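Local coordinates for putative glyoxalase superfamily protein (PDB 3IUZ) that probably acts as an iron(II)-dependent dioxygenase that oxidatively decarboxylates 2-oxoadipate to 2-hydroxyglutarate, at residues 21-25 and 68-72; 57-61 and 300-304; 174-179 and 195-200. One frame throughout, in Å; residues are numbered along the deposited sequence. Where two conformers were deposited one is given.

Contact 1: 21-25 and 68-72; sequences HLLSL and TDDVA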
loop_
_atom_site.group_PDB
_atom_site.type_symbol
_atom_site.label_atom_id
_atom_site.label_comp_id
_atom_site.label_asym_id
_atom_site.label_seq_id
_atom_site.Cartn_x
_atom_site.Cartn_y
_atom_site.Cartn_z
ATOM N N HIS A 21 -20.196 -1.146 -3.357
ATOM C CA HIS A 21 -19.505 -2.429 -3.568
ATOM C C HIS A 21 -18.427 -2.626 -2.493
ATOM O O HIS A 21 -18.316 -3.691 -1.880
ATOM C CB HIS A 21 -18.843 -2.443 -4.950
ATOM C CG HIS A 21 -17.896 -3.590 -5.179
ATOM N ND1 HIS A 21 -18.318 -4.901 -5.322
ATOM C CD2 HIS A 21 -16.551 -3.612 -5.364
ATOM C CE1 HIS A 21 -17.271 -5.683 -5.524
ATOM N NE2 HIS A 21 -16.190 -4.924 -5.581
ATOM N N LEU A 22 -17.649 -1.576 -2.260
ATOM C CA LEU A 22 -16.564 -1.657 -1.312
ATOM C C LEU A 22 -17.082 -1.971 0.121
ATOM O O LEU A 22 -16.479 -2.782 0.843
ATOM C CB LEU A 22 -15.734 -0.365 -1.363
ATOM C CG LEU A 22 -14.286 -0.535 -0.908
ATOM C CD1 LEU A 22 -13.562 -1.620 -1.712
ATOM C CD2 LEU A 22 -13.570 0.807 -0.983
ATOM N N LEU A 23 -18.205 -1.361 0.511
ATOM C CA LEU A 23 -18.720 -1.552 1.866
ATOM C C LEU A 23 -19.315 -2.951 1.993
ATOM O O LEU A 23 -19.313 -3.536 3.062
ATOM C CB LEU A 23 -19.744 -0.478 2.272
ATOM C CG LEU A 23 -19.239 0.955 2.531
ATOM C CD1 LEU A 23 -20.399 1.928 2.647
ATOM C CD2 LEU A 23 -18.366 1.054 3.778
ATOM N N SER A 24 -19.829 -3.522 0.909
ATOM C CA SER A 24 -20.320 -4.875 1.043
ATOM C C SER A 24 -19.165 -5.883 1.033
ATOM O O SER A 24 -19.317 -6.965 1.542
ATOM C CB SER A 24 -21.328 -5.202 -0.040
ATOM O OG SER A 24 -20.636 -5.447 -1.235
ATOM N N LEU A 25 -18.005 -5.502 0.511
ATOM C CA LEU A 25 -16.881 -6.437 0.347
ATOM C C LEU A 25 -15.925 -6.447 1.567
ATOM O O LEU A 25 -15.576 -7.512 2.065
ATOM C CB LEU A 25 -16.070 -6.060 -0.890
ATOM C CG LEU A 25 -14.809 -6.853 -1.170
ATOM C CD1 LEU A 25 -15.134 -8.326 -1.462
ATOM C CD2 LEU A 25 -14.008 -6.133 -2.320
ATOM N N THR A 68 -12.069 -11.040 -5.354
ATOM C CA THR A 68 -12.987 -10.280 -4.531
ATOM C C THR A 68 -14.383 -10.237 -5.153
ATOM O O THR A 68 -15.375 -10.215 -4.422
ATOM C CB THR A 68 -12.489 -8.839 -4.264
ATOM O OG1 THR A 68 -12.281 -8.176 -5.501
ATOM C CG2 THR A 68 -11.190 -8.815 -3.394
ATOM N N ASP A 69 -14.485 -10.252 -6.506
ATOM C CA ASP A 69 -15.816 -10.405 -7.145
ATOM C C ASP A 69 -16.542 -11.692 -6.670
ATOM O O ASP A 69 -17.762 -11.690 -6.412
ATOM C CB ASP A 69 -15.698 -10.419 -8.666
ATOM C CG ASP A 69 -15.477 -9.033 -9.273
ATOM O OD1 ASP A 69 -15.559 -8.007 -8.556
ATOM O OD2 ASP A 69 -15.188 -8.972 -10.497
ATOM N N ASP A 70 -15.808 -12.803 -6.560
ATOM C CA ASP A 70 -16.391 -14.026 -6.036
ATOM C C ASP A 70 -16.801 -13.850 -4.564
ATOM O O ASP A 70 -17.826 -14.342 -4.124
ATOM C CB ASP A 70 -15.420 -15.197 -6.100
ATOM C CG ASP A 70 -15.204 -15.735 -7.497
ATOM O OD1 ASP A 70 -15.841 -15.287 -8.493
ATOM O OD2 ASP A 70 -14.355 -16.649 -7.570
ATOM N N VAL A 71 -15.981 -13.171 -3.793
ATOM C CA VAL A 71 -16.325 -12.944 -2.367
ATOM C C VAL A 71 -17.660 -12.198 -2.265
ATOM O O VAL A 71 -18.558 -12.632 -1.564
ATOM C CB VAL A 71 -15.162 -12.220 -1.626
ATOM C CG1 VAL A 71 -15.581 -11.734 -0.211
ATOM C CG2 VAL A 71 -13.930 -13.171 -1.554
ATOM N N ALA A 72 -17.782 -11.084 -2.982
ATOM C CA ALA A 72 -19.009 -10.326 -2.983
ATOM C C ALA A 72 -20.173 -11.183 -3.458
ATOM O O ALA A 72 -21.223 -11.206 -2.819
ATOM C CB ALA A 72 -18.876 -9.039 -3.849
HETATM O O HOH W 1 -14.325 -6.703 -6.638
#
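Leu-25 pushes both its methyl groups against Thr-68, and this is the dense part of the junction between helix 16-25 and helix 62-73. Leu-25 CD1 lies 3.5 Å from Thr-68 O and reaches on to Val-71, with Leu-25 CD1 and Val-71 CG1 3.7 Å apart. The other branch, Leu-25 CD2, rests on Thr-68 CB at 3.7 Å. With CG anti to the backbone N (chi1 176°), the leucine side chain is carried across to the second helix; the axes of the two short segments make 76°. A branched aliphatic residue suits this buried spot, because one methyl, CD1, spans Thr-68 and Val-71, about one turn apart, while CD2 stays on Thr-68.

The other flank is looser and wetter. His-21 CE1 comes only to 4.1 Å from Ala-72 CB, whose small size lets the imidazole approach the helix. In place of a direct bond, one water lies in the plane of the ring, 2.8 Å from His-21 NE2. That water also binds Thr-68 OG1, and it donates to Asp-69 OD1 at 2.6 Å. Thr-68 OG1 is tied back to Gly-64 O within its own helix as well. Leucine packing therefore supplies the dry half of the contact, while on the other half a shared water, not a direct bond, links imidazole to carboxylate, with His-21 NE2 and Asp-69 OD1 4.3 Å apart.

Contact 2: 57-61 and 300-304; sequences ILDRV and GSFYE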
loop_
_atom_site.group_PDB
_atom_site.type_symbol
_atom_site.label_atom_id
_atom_site.label_comp_id
_atom_site.label_asym_id
_atom_site.label_seq_id
_atom_site.Cartn_x
_atom_site.Cartn_y
_atom_site.Cartn_z
ATOM N N ILE A 57 -5.947 -0.592 -5.531
ATOM C CA ILE A 57 -5.225 -1.853 -5.844
ATOM C C ILE A 57 -6.062 -2.735 -6.735
ATOM O O ILE A 57 -5.569 -3.244 -7.740
ATOM C CB ILE A 57 -4.805 -2.693 -4.616
ATOM C CG1 ILE A 57 -3.308 -2.577 -4.391
ATOM C CG2 ILE A 57 -5.127 -4.238 -4.798
ATOM C CD1 ILE A 57 -2.476 -2.955 -5.551
ATOM N N LEU A 58 -7.327 -2.921 -6.380
ATOM C CA LEU A 58 -8.227 -3.739 -7.170
ATOM C C LEU A 58 -8.335 -3.242 -8.623
ATOM O O LEU A 58 -8.477 -4.067 -9.543
ATOM C CB LEU A 58 -9.612 -3.802 -6.521
ATOM C CG LEU A 58 -9.704 -4.526 -5.163
ATOM C CD1 LEU A 58 -11.177 -4.601 -4.762
ATOM C CD2 LEU A 58 -9.039 -5.950 -5.191
ATOM N N ASP A 59 -8.280 -1.920 -8.827
ATOM C CA ASP A 59 -8.370 -1.361 -10.174
ATOM C C ASP A 59 -7.175 -1.798 -11.037
ATOM O O ASP A 59 -7.263 -1.734 -12.247
ATOM C CB ASP A 59 -8.351 0.168 -10.147
ATOM C CG ASP A 59 -9.611 0.780 -9.538
ATOM O OD1 ASP A 59 -10.643 0.102 -9.457
ATOM O OD2 ASP A 59 -9.553 1.973 -9.154
ATOM N N ARG A 60 -6.039 -2.144 -10.446
ATOM C CA ARG A 60 -4.887 -2.515 -11.269
ATOM C C ARG A 60 -4.288 -3.896 -10.977
ATOM O O ARG A 60 -3.185 -4.236 -11.470
ATOM C CB ARG A 60 -3.808 -1.462 -11.167
ATOM C CG ARG A 60 -3.113 -1.408 -9.854
ATOM C CD ARG A 60 -2.121 -0.265 -9.877
ATOM N NE ARG A 60 -1.357 -0.308 -8.643
ATOM C CZ ARG A 60 -1.832 0.139 -7.492
ATOM N NH1 ARG A 60 -3.053 0.700 -7.459
ATOM N NH2 ARG A 60 -1.101 0.033 -6.378
ATOM N N VAL A 61 -5.026 -4.678 -10.193
ATOM C CA VAL A 61 -4.655 -6.054 -9.862
ATOM C C VAL A 61 -5.870 -6.945 -10.200
ATOM O O VAL A 61 -6.660 -7.301 -9.348
ATOM C CB VAL A 61 -4.226 -6.168 -8.427
ATOM C CG1 VAL A 61 -3.754 -7.660 -8.108
ATOM C CG2 VAL A 61 -3.114 -5.173 -8.120
ATOM N N GLY A 300 3.447 -5.849 -12.156
ATOM C CA GLY A 300 2.725 -4.845 -11.442
ATOM C C GLY A 300 2.653 -5.300 -9.985
ATOM O O GLY A 300 3.620 -5.787 -9.396
ATOM N N SER A 301 1.485 -5.174 -9.437
ATOM C CA SER A 301 1.245 -5.479 -8.025
ATOM C C SER A 301 0.458 -6.775 -7.879
ATOM O O SER A 301 0.015 -7.358 -8.881
ATOM C CB SER A 301 0.486 -4.299 -7.447
ATOM O OG SER A 301 1.314 -3.145 -7.500
ATOM N N PHE A 302 0.241 -7.228 -6.646
ATOM C CA PHE A 302 -0.398 -8.527 -6.374
ATOM C C PHE A 302 -1.335 -8.477 -5.167
ATOM O O PHE A 302 -1.366 -7.475 -4.403
ATOM C CB PHE A 302 0.617 -9.697 -6.261
ATOM C CG PHE A 302 1.610 -9.625 -5.106
ATOM C CD1 PHE A 302 2.820 -8.974 -5.257
ATOM C CD2 PHE A 302 1.344 -10.242 -3.888
ATOM C CE1 PHE A 302 3.760 -8.952 -4.252
ATOM C CE2 PHE A 302 2.265 -10.195 -2.848
ATOM C CZ PHE A 302 3.495 -9.559 -3.039
ATOM N N TYR A 303 -2.160 -9.511 -5.060
ATOM C CA TYR A 303 -3.123 -9.699 -3.969
ATOM C C TYR A 303 -2.664 -10.897 -3.181
ATOM O O TYR A 303 -2.413 -11.965 -3.741
ATOM C CB TYR A 303 -4.515 -9.952 -4.533
ATOM C CG TYR A 303 -5.667 -9.866 -3.548
ATOM C CD1 TYR A 303 -6.052 -10.962 -2.789
ATOM C CD2 TYR A 303 -6.429 -8.722 -3.452
ATOM C CE1 TYR A 303 -7.115 -10.897 -1.914
ATOM C CE2 TYR A 303 -7.528 -8.663 -2.605
ATOM C CZ TYR A 303 -7.857 -9.724 -1.837
ATOM O OH TYR A 303 -8.929 -9.638 -0.962
ATOM N N GLU A 304 -2.574 -10.722 -1.868
ATOM C CA GLU A 304 -1.978 -11.681 -0.980
ATOM C C GLU A 304 -2.943 -12.054 0.147
ATOM O O GLU A 304 -3.815 -11.274 0.523
ATOM C CB GLU A 304 -0.690 -11.077 -0.379
ATOM C CG GLU A 304 0.017 -11.931 0.718
ATOM C CD GLU A 304 1.263 -11.236 1.233
ATOM O OE1 GLU A 304 1.164 -10.384 2.143
ATOM O OE2 GLU A 304 2.330 -11.514 0.673
HETATM O O HOH W 2 1.327 -1.422 -9.605
HETATM O O HOH W 3 -0.561 -4.194 -10.993
#
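Val-61 and Ser-301 meet where helix 42-60 gives way to the next helix and the chain from 300 to 304 resumes strand 293-306 after its break. Ser-301 CB lies between Ile-57 CD1 and Val-61 CG2, 3.8 Å from each. One bond further out the character changes: OG, anti to the carbonyl carbon (chi1 -64°), leans toward Arg-60, but Ser-301 OG stays 4.1 Å from Arg-60 NE. A water fills the step, accepting from Arg-60 NE at 3.1 Å and donating to Ser-301 OG at 2.7 Å. Ser-301 OG and Arg-60 NH2 both also bond to Phe-236 O, so the carbonyl and the water together hold hydroxyl and guanidinium in place. Serine suits this position because its CB packs against the aliphatic methyls while its hydroxyl joins the polar network.

A second water joins the backbones, donating to Arg-60 O and accepting from Ser-301 N at 2.8 Å. Beyond it the contact is dry. Val-61 CG1 lies 3.9 Å from Phe-302 CA, and Leu-58 CD2 reaches Tyr-303 CE2 at 4.0 Å, its methyl coming obliquely to the ring. The tyrosine hydroxyl is bound by Asp-241. The C-terminal part of helix 42-60, with the N-cap residue of the following helix, thus packs on strand 293-306, which belongs to a curled mixed beta-sheet, as expected for a member of the glyoxalase (VOC-like) clan.

Contact 3: 174-179 and 195-200; sequences RAQTLL and ELIGLL
Arg-174 NE donates to Glu-195 OE2 at 2.9 Å, one half of a salt bridge that pins together two successive helices, 173-185 and 190-200, joined by a short connection. The second bond runs from Arg-174 NH2 to Glu-195 OE1 at 3.0 Å and is nearly straight, with an N-H...O angle of 178°. Arginine thus grips the carboxylate side-on, one nitrogen to each oxygen, and both oxygens lie close to the guanidinium plane. The fit is not flat, however: the two planes are turned 37° apart, and NE meets OE2 from above the carboxylate plane. A bend at its second torsion turns the arginine chain so that its NE edge faces the glutamate, which is itself extended beyond CG. Long charged residues belong here, at the less buried margin, since they can span the gap between helices.

Behind the bridge the interface is aliphatic. The segments run at 133° to one another, with axes 9.3 Å apart at their closest. The small methyl of Ala-175 suits the closest point of the backbones, where the CA atoms of Ala-175 and Leu-199 are 5.8 Å apart; Ala-175 CB touches Leu-199 CB at 3.9 Å. Leu-199 also sends CD1 to the arginine stem, 3.6 Å from Arg-174 CG. Leu-178 serves both chemistries: Leu-178 CD1 meets Glu-195 CD at 3.7 Å, the two side chains crossing at about a right angle, CD2 sits over the rim of one guanidinium face, and CB packs on Leu-196. Further in, Leu-200 also leans on Leu-49 and Ile-106, which joins helix 190-200 to helices 42-60 and 101-110. Leu-196, also buried, turns one methyl to the opposing backbone, placing Leu-196 CD1 3.6 Å from Ala-175 O.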
loop_
_atom_site.group_PDB
_atom_site.type_symbol
_atom_site.label_atom_id
_atom_site.label_comp_id
_atom_site.label_asym_id
_atom_site.label_seq_id
_atom_site.Cartn_x
_atom_site.Cartn_y
_atom_site.Cartn_z
ATOM N N ARG A 174 -2.123 22.002 1.675
ATOM C CA ARG A 174 -3.450 21.774 2.191
ATOM C C ARG A 174 -3.505 20.390 2.856
ATOM O O ARG A 174 -4.166 20.230 3.893
ATOM C CB ARG A 174 -4.457 21.879 1.057
ATOM C CG ARG A 174 -5.871 21.618 1.498
ATOM C CD ARG A 174 -6.442 22.753 2.354
ATOM N NE ARG A 174 -7.825 22.450 2.699
ATOM C CZ ARG A 174 -8.496 22.998 3.703
ATOM N NH1 ARG A 174 -7.956 23.943 4.495
ATOM N NH2 ARG A 174 -9.703 22.583 3.935
ATOM N N ALA A 175 -2.841 19.397 2.251
ATOM C CA ALA A 175 -2.814 18.043 2.813
ATOM C C ALA A 175 -2.180 18.121 4.216
ATOM O O ALA A 175 -2.672 17.530 5.185
ATOM C CB ALA A 175 -2.014 17.046 1.914
ATOM N N GLN A 176 -1.073 18.831 4.302
ATOM C CA GLN A 176 -0.359 18.950 5.587
ATOM C C GLN A 176 -1.137 19.733 6.601
ATOM O O GLN A 176 -1.091 19.412 7.774
ATOM C CB GLN A 176 1.011 19.552 5.378
ATOM C CG GLN A 176 1.935 18.649 4.559
ATOM C CD GLN A 176 3.347 19.190 4.405
ATOM O OE1 GLN A 176 4.051 19.477 5.408
ATOM N NE2 GLN A 176 3.811 19.256 3.142
ATOM N N THR A 177 -1.854 20.776 6.151
ATOM C CA THR A 177 -2.738 21.524 7.024
ATOM C C THR A 177 -3.755 20.618 7.720
ATOM O O THR A 177 -3.927 20.648 8.977
ATOM C CB THR A 177 -3.505 22.598 6.216
ATOM O OG1 THR A 177 -2.557 23.518 5.642
ATOM C CG2 THR A 177 -4.519 23.349 7.114
ATOM N N LEU A 178 -4.402 19.756 6.936
ATOM C CA LEU A 178 -5.504 18.927 7.467
ATOM C C LEU A 178 -4.967 17.774 8.342
ATOM O O LEU A 178 -5.562 17.432 9.370
ATOM C CB LEU A 178 -6.388 18.390 6.307
ATOM C CG LEU A 178 -7.201 19.484 5.565
ATOM C CD1 LEU A 178 -7.988 18.924 4.327
ATOM C CD2 LEU A 178 -8.166 20.173 6.569
ATOM N N LEU A 179 -3.845 17.208 7.907
ATOM C CA LEU A 179 -3.143 16.172 8.647
ATOM C C LEU A 179 -2.790 16.599 10.086
ATOM O O LEU A 179 -3.038 15.885 11.047
ATOM C CB LEU A 179 -1.867 15.850 7.880
ATOM C CG LEU A 179 -1.310 14.454 7.988
ATOM C CD1 LEU A 179 -2.463 13.458 7.920
ATOM C CD2 LEU A 179 -0.233 14.287 6.853
ATOM N N GLU A 195 -11.819 15.425 2.218
ATOM C CA GLU A 195 -10.866 16.204 1.425
ATOM C C GLU A 195 -9.460 15.696 1.666
ATOM O O GLU A 195 -8.707 15.457 0.703
ATOM C CB GLU A 195 -10.956 17.691 1.758
ATOM C CG GLU A 195 -9.955 18.549 1.001
ATOM C CD GLU A 195 -10.020 20.017 1.401
ATOM O OE1 GLU A 195 -10.865 20.424 2.266
ATOM O OE2 GLU A 195 -9.221 20.772 0.835
ATOM N N LEU A 196 -9.098 15.473 2.931
ATOM C CA LEU A 196 -7.741 14.927 3.242
ATOM C C LEU A 196 -7.465 13.613 2.541
ATOM O O LEU A 196 -6.383 13.401 1.945
ATOM C CB LEU A 196 -7.552 14.764 4.759
ATOM C CG LEU A 196 -6.263 14.141 5.220
ATOM C CD1 LEU A 196 -5.069 14.944 4.718
ATOM C CD2 LEU A 196 -6.248 13.971 6.802
ATOM N N ILE A 197 -8.434 12.702 2.592
ATOM C CA ILE A 197 -8.250 11.401 1.931
ATOM C C ILE A 197 -7.951 11.611 0.437
ATOM O O ILE A 197 -7.031 11.008 -0.120
ATOM C CB ILE A 197 -9.467 10.483 2.143
ATOM C CG1 ILE A 197 -9.546 10.061 3.593
ATOM C CG2 ILE A 197 -9.451 9.280 1.164
ATOM C CD1 ILE A 197 -10.973 9.505 3.985
ATOM N N GLY A 198 -8.717 12.474 -0.198
ATOM C CA GLY A 198 -8.521 12.780 -1.622
ATOM C C GLY A 198 -7.111 13.279 -1.927
ATOM O O GLY A 198 -6.574 13.018 -2.992
ATOM N N LEU A 199 -6.527 14.009 -0.980
ATOM C CA LEU A 199 -5.223 14.626 -1.177
ATOM C C LEU A 199 -4.148 13.648 -0.855
ATOM O O LEU A 199 -3.042 13.762 -1.397
ATOM C CB LEU A 199 -5.041 15.854 -0.296
ATOM C CG LEU A 199 -5.913 17.067 -0.659
ATOM C CD1 LEU A 199 -5.840 18.119 0.495
ATOM C CD2 LEU A 199 -5.432 17.622 -2.009
ATOM N N LEU A 200 -4.449 12.675 -0.005
ATOM C CA LEU A 200 -3.430 11.696 0.353
ATOM C C LEU A 200 -3.306 10.578 -0.669
ATOM O O LEU A 200 -2.210 10.025 -0.843
ATOM C CB LEU A 200 -3.690 11.078 1.730
ATOM C CG LEU A 200 -3.570 12.049 2.917
ATOM C CD1 LEU A 200 -3.850 11.298 4.241
ATOM C CD2 LEU A 200 -2.155 12.728 2.963
#

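In the fold
Contacts 1 and 2 are neighbours, their centres 15 Å apart, and they share a packed boundary: Thr-68 CG2 lies 3.4 Å from Tyr-303 OH, and Leu-25 CD2 lies 4.0 Å from Leu-58 CD1. Thr-68 is thus wedged between helix 16-25 and the sheet strand 293-306, and the segments of the two contacts alternate along the chain. Contact 3 stands apart, its centre 27 Å from that of contact 1 and 25 Å from that of contact 2, yet nested inside the loop that contact 2 closes. Helix 42-60 connects the regions, touching Leu-200 near its middle and supplying residues 57-60 to contact 2.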